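Local coordinates for protein NADH-rubredoxin oxidoreductase (Clostridium acetobutylicum, PDB 3KLJ) that catalyses the NADH-dependent reduction of rubredoxin with one bound FAD per subunit, passing electrons on toward the dioxygen-scavenging system of an obligate anaerobe, at residues K42-Y47 with D70-N75; R48-E53 with D62-K67; E53-N58 with D134-I139. All coordinates share one frame; numbering follows the deposited sequence.

Contact 1. Residues K42-Y47 with D70-N75; sequences KYLPYY and DWYEKN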
loop_
_atom_site.group_PDB
_atom_site.type_symbol
_atom_site.label_atom_id
_atom_site.label_comp_id
_atom_site.label_asym_id
_atom_site.label_seq_id
_atom_site.Cartn_x
_atom_site.Cartn_y
_atom_site.Cartn_z
ATOM N N LYS A 42 16.393 3.300 10.426
ATOM C CA LYS A 42 16.927 3.695 11.732
ATOM C C LYS A 42 15.830 4.084 12.729
ATOM O O LYS A 42 16.118 4.596 13.816
ATOM C CB LYS A 42 17.993 4.796 11.594
ATOM C CG LYS A 42 17.591 5.996 10.757
ATOM C CD LYS A 42 18.769 6.962 10.586
ATOM C CE LYS A 42 18.548 7.916 9.411
ATOM N NZ LYS A 42 18.719 7.221 8.102
ATOM N N TYR A 43 14.581 3.812 12.351
ATOM C CA TYR A 43 13.408 4.157 13.157
ATOM C C TYR A 43 12.624 2.913 13.549
ATOM O O TYR A 43 12.604 1.917 12.816
ATOM C CB TYR A 43 12.491 5.146 12.396
ATOM C CG TYR A 43 13.260 6.276 11.737
ATOM C CD1 TYR A 43 13.846 7.287 12.504
ATOM C CD2 TYR A 43 13.437 6.314 10.351
ATOM C CE1 TYR A 43 14.571 8.315 11.909
ATOM C CE2 TYR A 43 14.157 7.344 9.745
ATOM C CZ TYR A 43 14.723 8.339 10.532
ATOM O OH TYR A 43 15.437 9.362 9.952
ATOM N N LEU A 44 11.993 2.972 14.718
ATOM C CA LEU A 44 11.030 1.954 15.149
ATOM C C LEU A 44 9.827 1.896 14.191
ATOM O O LEU A 44 9.647 2.808 13.378
ATOM C CB LEU A 44 10.571 2.267 16.576
ATOM C CG LEU A 44 11.322 1.659 17.780
ATOM C CD1 LEU A 44 12.565 0.827 17.442
ATOM C CD2 LEU A 44 11.615 2.692 18.855
ATOM N N PRO A 45 9.020 0.815 14.263
ATOM C CA PRO A 45 7.814 0.734 13.448
ATOM C C PRO A 45 6.950 1.989 13.517
ATOM O O PRO A 45 6.625 2.469 14.604
ATOM C CB PRO A 45 7.073 -0.455 14.056
ATOM C CG PRO A 45 8.178 -1.381 14.442
ATOM C CD PRO A 45 9.343 -0.494 14.867
ATOM N N TYR A 46 6.574 2.497 12.350
ATOM C CA TYR A 46 5.727 3.680 12.283
ATOM C C TYR A 46 4.557 3.498 11.328
ATOM O O TYR A 46 4.589 2.626 10.444
ATOM C CB TYR A 46 6.551 4.916 11.929
ATOM C CG TYR A 46 7.377 4.827 10.658
ATOM C CD1 TYR A 46 8.716 4.412 10.695
ATOM C CD2 TYR A 46 6.836 5.195 9.424
ATOM C CE1 TYR A 46 9.493 4.361 9.530
ATOM C CE2 TYR A 46 7.594 5.145 8.258
ATOM C CZ TYR A 46 8.926 4.731 8.318
ATOM O OH TYR A 46 9.672 4.691 7.157
ATOM N N TYR A 47 3.520 4.310 11.532
ATOM C CA TYR A 47 2.298 4.237 10.735
ATOM C C TYR A 47 2.567 4.876 9.376
ATOM O O TYR A 47 2.257 6.060 9.145
ATOM C CB TYR A 47 1.135 4.937 11.448
ATOM C CG TYR A 47 -0.221 4.446 10.991
ATOM C CD1 TYR A 47 -0.882 5.059 9.930
ATOM C CD2 TYR A 47 -0.835 3.357 11.612
ATOM C CE1 TYR A 47 -2.130 4.602 9.494
ATOM C CE2 TYR A 47 -2.080 2.897 11.192
ATOM C CZ TYR A 47 -2.721 3.531 10.135
ATOM O OH TYR A 47 -3.936 3.080 9.702
ATOM N N ASP A 70 10.432 2.907 24.902
ATOM C CA ASP A 70 10.121 2.332 26.209
ATOM C C ASP A 70 9.204 1.109 26.134
ATOM O O ASP A 70 9.291 0.214 26.973
ATOM C CB ASP A 70 9.516 3.391 27.134
ATOM C CG ASP A 70 9.741 3.076 28.597
ATOM O OD1 ASP A 70 10.525 2.148 28.892
ATOM O OD2 ASP A 70 9.136 3.753 29.449
ATOM N N TRP A 71 8.338 1.066 25.128
ATOM C CA TRP A 71 7.429 -0.056 24.970
ATOM C C TRP A 71 8.179 -1.349 24.656
ATOM O O TRP A 71 7.865 -2.397 25.224
ATOM C CB TRP A 71 6.395 0.245 23.889
ATOM C CG TRP A 71 5.327 -0.784 23.760
ATOM C CD1 TRP A 71 4.135 -0.819 24.425
ATOM C CD2 TRP A 71 5.342 -1.928 22.898
ATOM N NE1 TRP A 71 3.406 -1.919 24.030
ATOM C CE2 TRP A 71 4.127 -2.618 23.097
ATOM C CE3 TRP A 71 6.270 -2.442 21.983
ATOM C CZ2 TRP A 71 3.811 -3.794 22.413
ATOM C CZ3 TRP A 71 5.953 -3.609 21.293
ATOM C CH2 TRP A 71 4.731 -4.271 21.513
ATOM N N TYR A 72 9.153 -1.274 23.746
ATOM C CA TYR A 72 9.943 -2.450 23.352
ATOM C C TYR A 72 10.838 -2.945 24.481
ATOM O O TYR A 72 11.072 -4.155 24.600
ATOM C CB TYR A 72 10.780 -2.172 22.096
ATOM C CG TYR A 72 9.947 -1.870 20.874
ATOM C CD1 TYR A 72 9.512 -2.889 20.032
ATOM C CD2 TYR A 72 9.575 -0.553 20.574
ATOM C CE1 TYR A 72 8.735 -2.606 18.911
ATOM C CE2 TYR A 72 8.789 -0.259 19.464
ATOM C CZ TYR A 72 8.376 -1.284 18.641
ATOM O OH TYR A 72 7.616 -0.976 17.549
ATOM N N GLU A 73 11.335 -2.012 25.298
ATOM C CA GLU A 73 12.153 -2.349 26.468
ATOM C C GLU A 73 11.328 -2.973 27.597
ATOM O O GLU A 73 11.704 -4.014 28.141
ATOM C CB GLU A 73 12.919 -1.120 26.983
ATOM C CG GLU A 73 14.207 -0.834 26.220
ATOM C CD GLU A 73 14.961 0.371 26.751
ATOM O OE1 GLU A 73 15.013 0.571 27.988
ATOM O OE2 GLU A 73 15.515 1.122 25.921
ATOM N N LYS A 74 10.204 -2.336 27.943
ATOM C CA LYS A 74 9.279 -2.867 28.948
ATOM C C LYS A 74 8.816 -4.280 28.574
ATOM O O LYS A 74 8.641 -5.135 29.439
ATOM C CB LYS A 74 8.065 -1.945 29.102
ATOM C CG LYS A 74 7.698 -1.626 30.546
ATOM C CD LYS A 74 8.659 -0.595 31.153
ATOM C CE LYS A 74 8.290 -0.220 32.587
ATOM N NZ LYS A 74 8.628 -1.310 33.551
ATOM N N ASN A 75 8.632 -4.519 27.279
ATOM C CA ASN A 75 8.167 -5.818 26.798
ATOM C C ASN A 75 9.277 -6.763 26.361
ATOM O O ASN A 75 9.003 -7.853 25.848
ATOM C CB ASN A 75 7.147 -5.631 25.679
ATOM C CG ASN A 75 5.800 -5.195 26.199
ATOM O OD1 ASN A 75 5.208 -5.863 27.049
ATOM N ND2 ASN A 75 5.310 -4.065 25.703
HETATM O O HOH W 1 7.160 1.641 16.980
#
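Pro45 O is gripped by two donors: a water molecule whose oxygen lies 2.6 Å from Pro45 O, and the backbone N-H of Ile66. The same water accepts from Tyr72 OH, 2.7 Å from the water oxygen, and so links the 42-47 loop to the helix. The water sits at the edge of the Tyr72 ring, in its plane, where a phenol proton can point without twisting away from the ring. No direct hydrogen bond joins the two segments, so this relay is the polar part of the contact. Pro45 comes toward Tyr72 from the opposite direction, and its ring carbon CG stands 3.2 Å from Tyr72 OH, a close carbon-oxygen packing contact. Two pairs are apolar: Pro45 CD lies 4.0 Å from Tyr72 CZ, and Leu44, sliding past the aromatic side chain, brings CG to 3.6 Å from Tyr72 CE2. Both neighbours approach the ring obliquely. What aims the ring is the first torsion of Tyr72: with chi1 at -63°, CG stands anti to the carbonyl carbon, and the side chain leaves the helix toward the loop. On one face the ring also receives Trp71 CE3, 3.7 Å above the plane and over its centre, which probably limits how far the ring can tilt. Phe22 touches both Pro45 and Tyr72, and Val79 touches both Leu44 and Tyr72, so helix 19-28 and strand 78-80 both border the cluster. The contact thus packs helix 69-74 against the loop that follows strand 35-38 in the parallel sheet of a Rossmann-type, glutathione-reductase-like FAD-binding domain, close to the glycine-rich strand-turn-helix whose backbone amides meet the cofactor.

Contact 2. Residues R48-E53 with D62-K67; sequences RPRLNE and DDILIK. With FAD (flavin-adenine dinucleotide), chain B.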
loop_
_atom_site.group_PDB
_atom_site.type_symbol
_atom_site.label_atom_id
_atom_site.label_comp_id
_atom_site.label_asym_id
_atom_site.label_seq_id
_atom_site.Cartn_x
_atom_site.Cartn_y
_atom_site.Cartn_z
ATOM N N ARG A 48 3.161 4.075 8.496
ATOM C CA ARG A 48 3.620 4.524 7.177
ATOM C C ARG A 48 2.606 5.368 6.353
ATOM O O ARG A 48 3.026 6.333 5.714
ATOM C CB ARG A 48 4.139 3.326 6.358
ATOM C CG ARG A 48 4.968 3.686 5.103
ATOM C CD ARG A 48 5.522 2.409 4.401
ATOM N NE ARG A 48 6.349 1.612 5.316
ATOM C CZ ARG A 48 7.568 1.959 5.736
ATOM N NH1 ARG A 48 8.226 1.177 6.582
ATOM N NH2 ARG A 48 8.138 3.080 5.313
ATOM N N PRO A 49 1.290 5.006 6.350
ATOM C CA PRO A 49 0.342 5.833 5.584
ATOM C C PRO A 49 0.250 7.301 5.995
ATOM O O PRO A 49 -0.335 8.091 5.254
ATOM C CB PRO A 49 -1.012 5.127 5.807
ATOM C CG PRO A 49 -0.629 3.672 6.007
ATOM C CD PRO A 49 0.646 3.767 6.839
ATOM N N ARG A 50 0.835 7.676 7.132
ATOM C CA ARG A 50 0.759 9.070 7.570
ATOM C C ARG A 50 1.972 9.891 7.121
ATOM O O ARG A 50 2.122 11.026 7.540
ATOM C CB ARG A 50 0.554 9.188 9.087
ATOM C CG ARG A 50 -0.485 8.252 9.625
ATOM C CD ARG A 50 -1.423 8.893 10.596
ATOM N NE ARG A 50 -0.840 9.101 11.907
ATOM C CZ ARG A 50 -0.621 10.292 12.464
ATOM N NH1 ARG A 50 -0.922 11.410 11.825
ATOM N NH2 ARG A 50 -0.090 10.357 13.668
ATOM N N LEU A 51 2.810 9.315 6.256
ATOM C CA LEU A 51 3.981 10.022 5.727
ATOM C C LEU A 51 3.600 11.346 5.046
ATOM O O LEU A 51 4.357 12.319 5.100
ATOM C CB LEU A 51 4.807 9.117 4.796
ATOM C CG LEU A 51 5.703 8.081 5.496
ATOM C CD1 LEU A 51 6.350 7.144 4.491
ATOM C CD2 LEU A 51 6.775 8.741 6.371
ATOM N N ASN A 52 2.416 11.389 4.438
ATOM C CA ASN A 52 1.919 12.617 3.829
ATOM C C ASN A 52 1.771 13.754 4.845
ATOM O O ASN A 52 1.885 14.919 4.489
ATOM C CB ASN A 52 0.609 12.360 3.076
ATOM C CG ASN A 52 0.842 11.732 1.710
ATOM O OD1 ASN A 52 1.724 12.161 0.967
ATOM N ND2 ASN A 52 0.056 10.714 1.376
ATOM N N GLU A 53 1.551 13.402 6.114
ATOM C CA GLU A 53 1.417 14.388 7.193
ATOM C C GLU A 53 2.753 14.971 7.649
ATOM O O GLU A 53 2.806 16.092 8.176
ATOM C CB GLU A 53 0.670 13.798 8.387
ATOM C CG GLU A 53 -0.739 13.352 8.060
ATOM C CD GLU A 53 -1.503 12.902 9.279
ATOM O OE1 GLU A 53 -1.588 13.677 10.258
ATOM O OE2 GLU A 53 -2.029 11.767 9.259
ATOM N N ASP A 62 8.610 10.933 15.458
ATOM C CA ASP A 62 8.010 10.721 16.770
ATOM C C ASP A 62 6.479 10.752 16.776
ATOM O O ASP A 62 5.855 10.021 17.546
ATOM C CB ASP A 62 8.587 11.735 17.752
ATOM C CG ASP A 62 10.094 11.849 17.626
ATOM O OD1 ASP A 62 10.768 10.795 17.730
ATOM O OD2 ASP A 62 10.602 12.974 17.410
ATOM N N ASP A 63 5.889 11.575 15.903
ATOM C CA ASP A 63 4.440 11.710 15.821
ATOM C C ASP A 63 3.757 10.546 15.115
ATOM O O ASP A 63 2.536 10.418 15.208
ATOM C CB ASP A 63 4.045 12.995 15.094
ATOM C CG ASP A 63 4.677 14.214 15.691
ATOM O OD1 ASP A 63 4.680 14.343 16.933
ATOM O OD2 ASP A 63 5.177 15.041 14.906
ATOM N N ILE A 64 4.523 9.724 14.392
ATOM C CA ILE A 64 3.927 8.617 13.632
ATOM C C ILE A 64 4.373 7.211 14.049
ATOM O O ILE A 64 3.871 6.219 13.509
ATOM C CB ILE A 64 4.050 8.792 12.081
ATOM C CG1 ILE A 64 5.520 8.839 11.626
ATOM C CG2 ILE A 64 3.239 10.017 11.599
ATOM C CD1 ILE A 64 5.698 8.570 10.133
ATOM N N LEU A 65 5.308 7.131 14.999
ATOM C CA LEU A 65 5.741 5.849 15.581
ATOM C C LEU A 65 4.542 5.130 16.202
ATOM O O LEU A 65 3.715 5.761 16.869
ATOM C CB LEU A 65 6.829 6.075 16.662
ATOM C CG LEU A 65 8.218 6.578 16.232
ATOM C CD1 LEU A 65 9.165 6.858 17.426
ATOM C CD2 LEU A 65 8.857 5.621 15.240
ATOM N N ILE A 66 4.446 3.822 15.980
ATOM C CA ILE A 66 3.372 3.031 16.590
ATOM C C ILE A 66 3.594 2.933 18.108
ATOM O O ILE A 66 2.696 3.233 18.907
ATOM C CB ILE A 66 3.207 1.612 15.952
ATOM C CG1 ILE A 66 2.919 1.702 14.441
ATOM C CG2 ILE A 66 2.053 0.880 16.624
ATOM C CD1 ILE A 66 2.972 0.309 13.667
ATOM N N LYS A 67 4.795 2.509 18.495
ATOM C CA LYS A 67 5.182 2.477 19.900
ATOM C C LYS A 67 6.517 3.166 20.051
ATOM O O LYS A 67 7.366 3.081 19.158
ATOM C CB LYS A 67 5.303 1.037 20.413
ATOM C CG LYS A 67 4.030 0.201 20.293
ATOM C CD LYS A 67 2.938 0.630 21.265
ATOM C CE LYS A 67 1.685 -0.197 20.998
ATOM N NZ LYS A 67 0.577 0.189 21.890
HETATM P PA FAD B . 6.482 -1.988 5.508
HETATM O O1A FAD B . 7.120 -1.653 4.186
HETATM O O2A FAD B . 5.649 -0.856 6.059
HETATM O O5B FAD B . 7.612 -2.398 6.558
HETATM C C5B FAD B . 8.619 -3.333 6.215
HETATM C C4B FAD B . 9.928 -2.942 6.902
HETATM O O4B FAD B . 10.913 -3.945 6.662
HETATM C C3B FAD B . 10.482 -1.639 6.334
HETATM O O3B FAD B . 10.780 -0.755 7.403
HETATM C C2B FAD B . 11.738 -2.037 5.581
HETATM O O2B FAD B . 12.766 -1.078 5.696
HETATM C C1B FAD B . 12.132 -3.335 6.271
HETATM N N9A FAD B . 12.931 -4.238 5.423
HETATM C C8A FAD B . 12.826 -4.428 4.071
HETATM N N7A FAD B . 13.746 -5.346 3.692
HETATM C C5A FAD B . 14.432 -5.753 4.780
HETATM C C6A FAD B . 15.476 -6.663 4.947
HETATM N N6A FAD B . 16.152 -7.109 3.887
HETATM N N1A FAD B . 15.989 -6.865 6.217
HETATM C C2A FAD B . 15.478 -6.178 7.303
HETATM N N3A FAD B . 14.452 -5.269 7.125
HETATM C C4A FAD B . 13.931 -5.063 5.880
HETATM N N1 FAD B . -2.165 1.522 3.046
HETATM C C2 FAD B . -3.521 1.634 3.267
HETATM O O2 FAD B . -4.166 0.641 3.558
HETATM N N3 FAD B . -4.153 2.859 3.193
HETATM C C4 FAD B . -3.429 3.984 2.877
HETATM O O4 FAD B . -4.027 5.062 2.804
HETATM C C4X FAD B . -2.051 3.885 2.635
HETATM N N5 FAD B . -1.297 5.007 2.324
HETATM C C5X FAD B . 0.061 4.901 2.092
HETATM C C6 FAD B . 0.816 6.038 1.773
HETATM C C7 FAD B . 2.197 5.914 1.552
HETATM C C7M FAD B . 3.010 7.128 1.209
HETATM C C8 FAD B . 2.813 4.666 1.638
HETATM C C8M FAD B . 4.293 4.503 1.398
HETATM C C9 FAD B . 2.056 3.542 1.949
HETATM C C9A FAD B . 0.682 3.654 2.182
HETATM N N10 FAD B . -0.069 2.525 2.501
HETATM C C10 FAD B . -1.427 2.641 2.728
HETATM C "C1'" FAD B . 0.586 1.185 2.574
HETATM C "C2'" FAD B . 0.917 0.770 3.992
HETATM O "O2'" FAD B . 1.889 1.661 4.501
HETATM C "C3'" FAD B . 1.467 -0.640 3.928
HETATM O "O3'" FAD B . 0.444 -1.529 3.520
HETATM C "C4'" FAD B . 2.023 -1.128 5.256
HETATM O "O4'" FAD B . 3.030 -0.244 5.729
HETATM C "C5'" FAD B . 2.648 -2.500 5.039
HETATM O "O5'" FAD B . 3.322 -2.844 6.223
HETATM P P FAD B . 4.472 -3.940 6.184
HETATM O O1P FAD B . 4.983 -4.158 7.598
HETATM O O2P FAD B . 4.006 -5.197 5.491
HETATM O O3P FAD B . 5.623 -3.321 5.236
#
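This contact lies beside the FAD site, on a segment whose first two residues, Arg48 and Pro49, line the cofactor pocket. Arg50 points to the 62-67 loop, and Leu51, which starts out away from it, reaches it with CD2. Arg48 NE donates to FAD O2A at 2.7 Å with an N-H...O angle of 167°, and the phosphate oxygen lies at the guanidinium edge, near its plane. A weaker bond from Arg48 NH1 goes to the same oxygen. CG lies anti to the backbone N (chi1 -165°) and the chain bends at chi3, which brings the head round to the phosphate. Glu41 forms a salt bridge with NH1, while Tyr46 OH and the carbonyl of Tyr131 bond NH2, so the head is fixed by protein and cofactor together. Pro49 packs on the flavin, its CB 3.5 Å from FAD N5.

Across the segments the contact centres on Ile64. Its CG2 lies 3.8 Å from Arg50 CB and also rests over the centre of one face of the Arg50 guanidinium, 3.9 Å above the plane. Ile64 CD1 meets Leu51 CD2 at 3.9 Å, the two side chains crossing at about a right angle. Arg50 NH2 comes close to Asp63 O, but the angle is too poor for a hydrogen bond. The Arg50 head is held instead by its salt bridge to Glu53, NH1 to OE2 at 2.8 Å. That carboxylate oxygen lies in the guanidinium plane but is itself approached from above the carboxylate plane, 47° out of it.

In the fold, a 3-10 turn leads into helix 51-56, and the 62-67 loop lies between that helix and helix 69-74. Ile64 bonds through its backbone to Tyr47, Ile66 touches Phe22 of helix 19-28, and Asn52 meets helix 156-168.

Contact 3. Residues E53-N58 with D134-I139; sequences EIIAKN and DDALKI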
loop_
_atom_site.group_PDB
_atom_site.type_symbol
_atom_site.label_atom_id
_atom_site.label_comp_id
_atom_site.label_asym_id
_atom_site.label_seq_id
_atom_site.Cartn_x
_atom_site.Cartn_y
_atom_site.Cartn_z
ATOM N N GLU A 53 1.551 13.402 6.114
ATOM C CA GLU A 53 1.417 14.388 7.193
ATOM C C GLU A 53 2.753 14.971 7.649
ATOM O O GLU A 53 2.806 16.092 8.176
ATOM C CB GLU A 53 0.670 13.798 8.387
ATOM C CG GLU A 53 -0.739 13.352 8.060
ATOM C CD GLU A 53 -1.503 12.902 9.279
ATOM O OE1 GLU A 53 -1.588 13.677 10.258
ATOM O OE2 GLU A 53 -2.029 11.767 9.259
ATOM N N ILE A 54 3.821 14.206 7.457
ATOM C CA ILE A 54 5.179 14.694 7.684
ATOM C C ILE A 54 5.407 15.886 6.745
ATOM O O ILE A 54 5.937 16.921 7.148
ATOM C CB ILE A 54 6.247 13.570 7.424
ATOM C CG1 ILE A 54 5.971 12.320 8.274
ATOM C CG2 ILE A 54 7.670 14.097 7.605
ATOM C CD1 ILE A 54 5.872 12.557 9.775
ATOM N N ILE A 55 4.958 15.732 5.502
ATOM C CA ILE A 55 5.013 16.797 4.509
ATOM C C ILE A 55 3.952 17.881 4.803
ATOM O O ILE A 55 4.305 19.037 5.009
ATOM C CB ILE A 55 4.892 16.221 3.064
ATOM C CG1 ILE A 55 6.127 15.370 2.727
ATOM C CG2 ILE A 55 4.721 17.340 2.036
ATOM C CD1 ILE A 55 5.892 14.293 1.688
ATOM N N ALA A 56 2.670 17.503 4.855
ATOM C CA ALA A 56 1.574 18.481 5.002
ATOM C C ALA A 56 1.516 19.271 6.323
ATOM O O ALA A 56 1.140 20.447 6.325
ATOM C CB ALA A 56 0.210 17.824 4.717
ATOM N N LYS A 57 1.864 18.624 7.435
ATOM C CA LYS A 57 1.709 19.234 8.764
ATOM C C LYS A 57 3.026 19.462 9.494
ATOM O O LYS A 57 3.028 19.913 10.652
ATOM C CB LYS A 57 0.787 18.383 9.643
ATOM C CG LYS A 57 -0.722 18.497 9.330
ATOM C CD LYS A 57 -1.463 17.430 10.117
ATOM C CE LYS A 57 -2.967 17.456 9.876
ATOM N NZ LYS A 57 -3.548 16.196 10.411
ATOM N N ASN A 58 4.137 19.174 8.816
ATOM C CA ASN A 58 5.472 19.338 9.407
ATOM C C ASN A 58 5.642 18.482 10.675
ATOM O O ASN A 58 6.325 18.883 11.621
ATOM C CB ASN A 58 5.763 20.828 9.683
ATOM C CG ASN A 58 7.199 21.086 10.111
ATOM O OD1 ASN A 58 8.136 20.527 9.548
ATOM N ND2 ASN A 58 7.372 21.933 11.118
ATOM N N ASP A 134 12.616 8.806 5.667
ATOM C CA ASP A 134 13.742 9.529 5.060
ATOM C C ASP A 134 13.395 10.070 3.667
ATOM O O ASP A 134 13.837 11.156 3.299
ATOM C CB ASP A 134 15.002 8.659 5.021
ATOM C CG ASP A 134 15.692 8.553 6.383
ATOM O OD1 ASP A 134 15.384 9.344 7.299
ATOM O OD2 ASP A 134 16.550 7.665 6.545
ATOM N N ASP A 135 12.600 9.312 2.909
ATOM C CA ASP A 135 12.075 9.748 1.615
ATOM C C ASP A 135 11.285 11.047 1.758
ATOM O O ASP A 135 11.544 12.018 1.041
ATOM C CB ASP A 135 11.155 8.679 1.004
ATOM C CG ASP A 135 11.918 7.520 0.362
ATOM O OD1 ASP A 135 11.311 6.441 0.206
ATOM O OD2 ASP A 135 13.095 7.685 -0.003
ATOM N N ALA A 136 10.328 11.051 2.689
ATOM C CA ALA A 136 9.518 12.229 2.977
ATOM C C ALA A 136 10.395 13.457 3.217
ATOM O O ALA A 136 10.162 14.497 2.615
ATOM C CB ALA A 136 8.594 11.982 4.162
ATOM N N LEU A 137 11.406 13.319 4.074
ATOM C CA LEU A 137 12.329 14.421 4.380
ATOM C C LEU A 137 13.054 14.930 3.137
ATOM O O LEU A 137 13.141 16.138 2.924
ATOM C CB LEU A 137 13.353 14.001 5.445
ATOM C CG LEU A 137 12.910 13.798 6.898
ATOM C CD1 LEU A 137 14.136 13.600 7.779
ATOM C CD2 LEU A 137 12.084 14.976 7.408
ATOM N N LYS A 138 13.579 14.008 2.330
ATOM C CA LYS A 138 14.238 14.358 1.068
ATOM C C LYS A 138 13.288 15.133 0.140
ATOM O O LYS A 138 13.683 16.129 -0.478
ATOM C CB LYS A 138 14.773 13.103 0.366
ATOM C CG LYS A 138 16.027 12.506 0.998
ATOM C CD LYS A 138 16.495 11.274 0.225
ATOM C CE LYS A 138 17.311 10.327 1.099
ATOM N NZ LYS A 138 18.647 10.887 1.489
ATOM N N ILE A 139 12.042 14.675 0.044
ATOM C CA ILE A 139 11.025 15.397 -0.722
ATOM C C ILE A 139 10.730 16.770 -0.114
ATOM O O ILE A 139 10.660 17.761 -0.840
ATOM C CB ILE A 139 9.710 14.581 -0.892
ATOM C CG1 ILE A 139 9.969 13.348 -1.764
ATOM C CG2 ILE A 139 8.639 15.449 -1.528
ATOM C CD1 ILE A 139 9.070 12.162 -1.465
#
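Ala136 faces two isoleucines of the neighbouring helix, and its single methyl meets both. Ile54 CG2 lies 4.1 Å from Ala136 CB, and Ile55 CD1 is 4.3 Å from the same carbon. Along the second helix, one turn on, Ile55 CD1 also approaches Ile139 CG2 at 4.4 Å. Ile55 CG1 passes 4.1 Å from Ala136 O, a plain van der Waals approach to the helix backbone. The closest CA pair is Ile55 with Ala136, 6.6 Å apart, a separation consistent with the small alanine side chain. Ile54 turns the branch methyl CG2 to the alanine because CG2 sits anti to the backbone N, while CG1, at chi1 -56°, carries the longer arm elsewhere.

The next shell flanks both helices. Leu130 touches Ala136 and Ile139, Phe128 of strand 127-128 also touches Ile139, and Leu161 and Ile165 of helix 156-168 pack on Ile55. Outside the apolar patch, Lys57 NZ pairs with Glu53 OE1 at 3.2 Å within the 53-58 segment, and Glu53 OE2 has Arg50 as a second partner.

No hydrogen bond joins the two segments. Four buried aliphatic residues bring helix 51-56 against helix 133-146, consistent with association by dispersion and exclusion of water, with charged groups kept to the margins.

Contacts 2 and 3 share helix 51-56 and Glu53, and Ile64 CD1 of contact 2 touches Ile54 CD1 of contact 3 at 4.0 Å, so their apolar patches adjoin. Contacts 1 and 2 meet where backbone hydrogen bonds tie the 42-47 loop to the 62-67 loop. Contact 1 joins contact 3 by charge and hydroxyl: Lys42 and Tyr43 both reach Asp134. Contacts 1 and 3 are buried, contact 2 partly so, with Arg50 near the surface and Arg48 inside on the cofactor. Chemistry follows place: water-mediated and aromatic in contact 1, aliphatic across the segments in contact 2, with charged groups of 48-53 turned to FAD and to each other, and purely aliphatic between helices in contact 3.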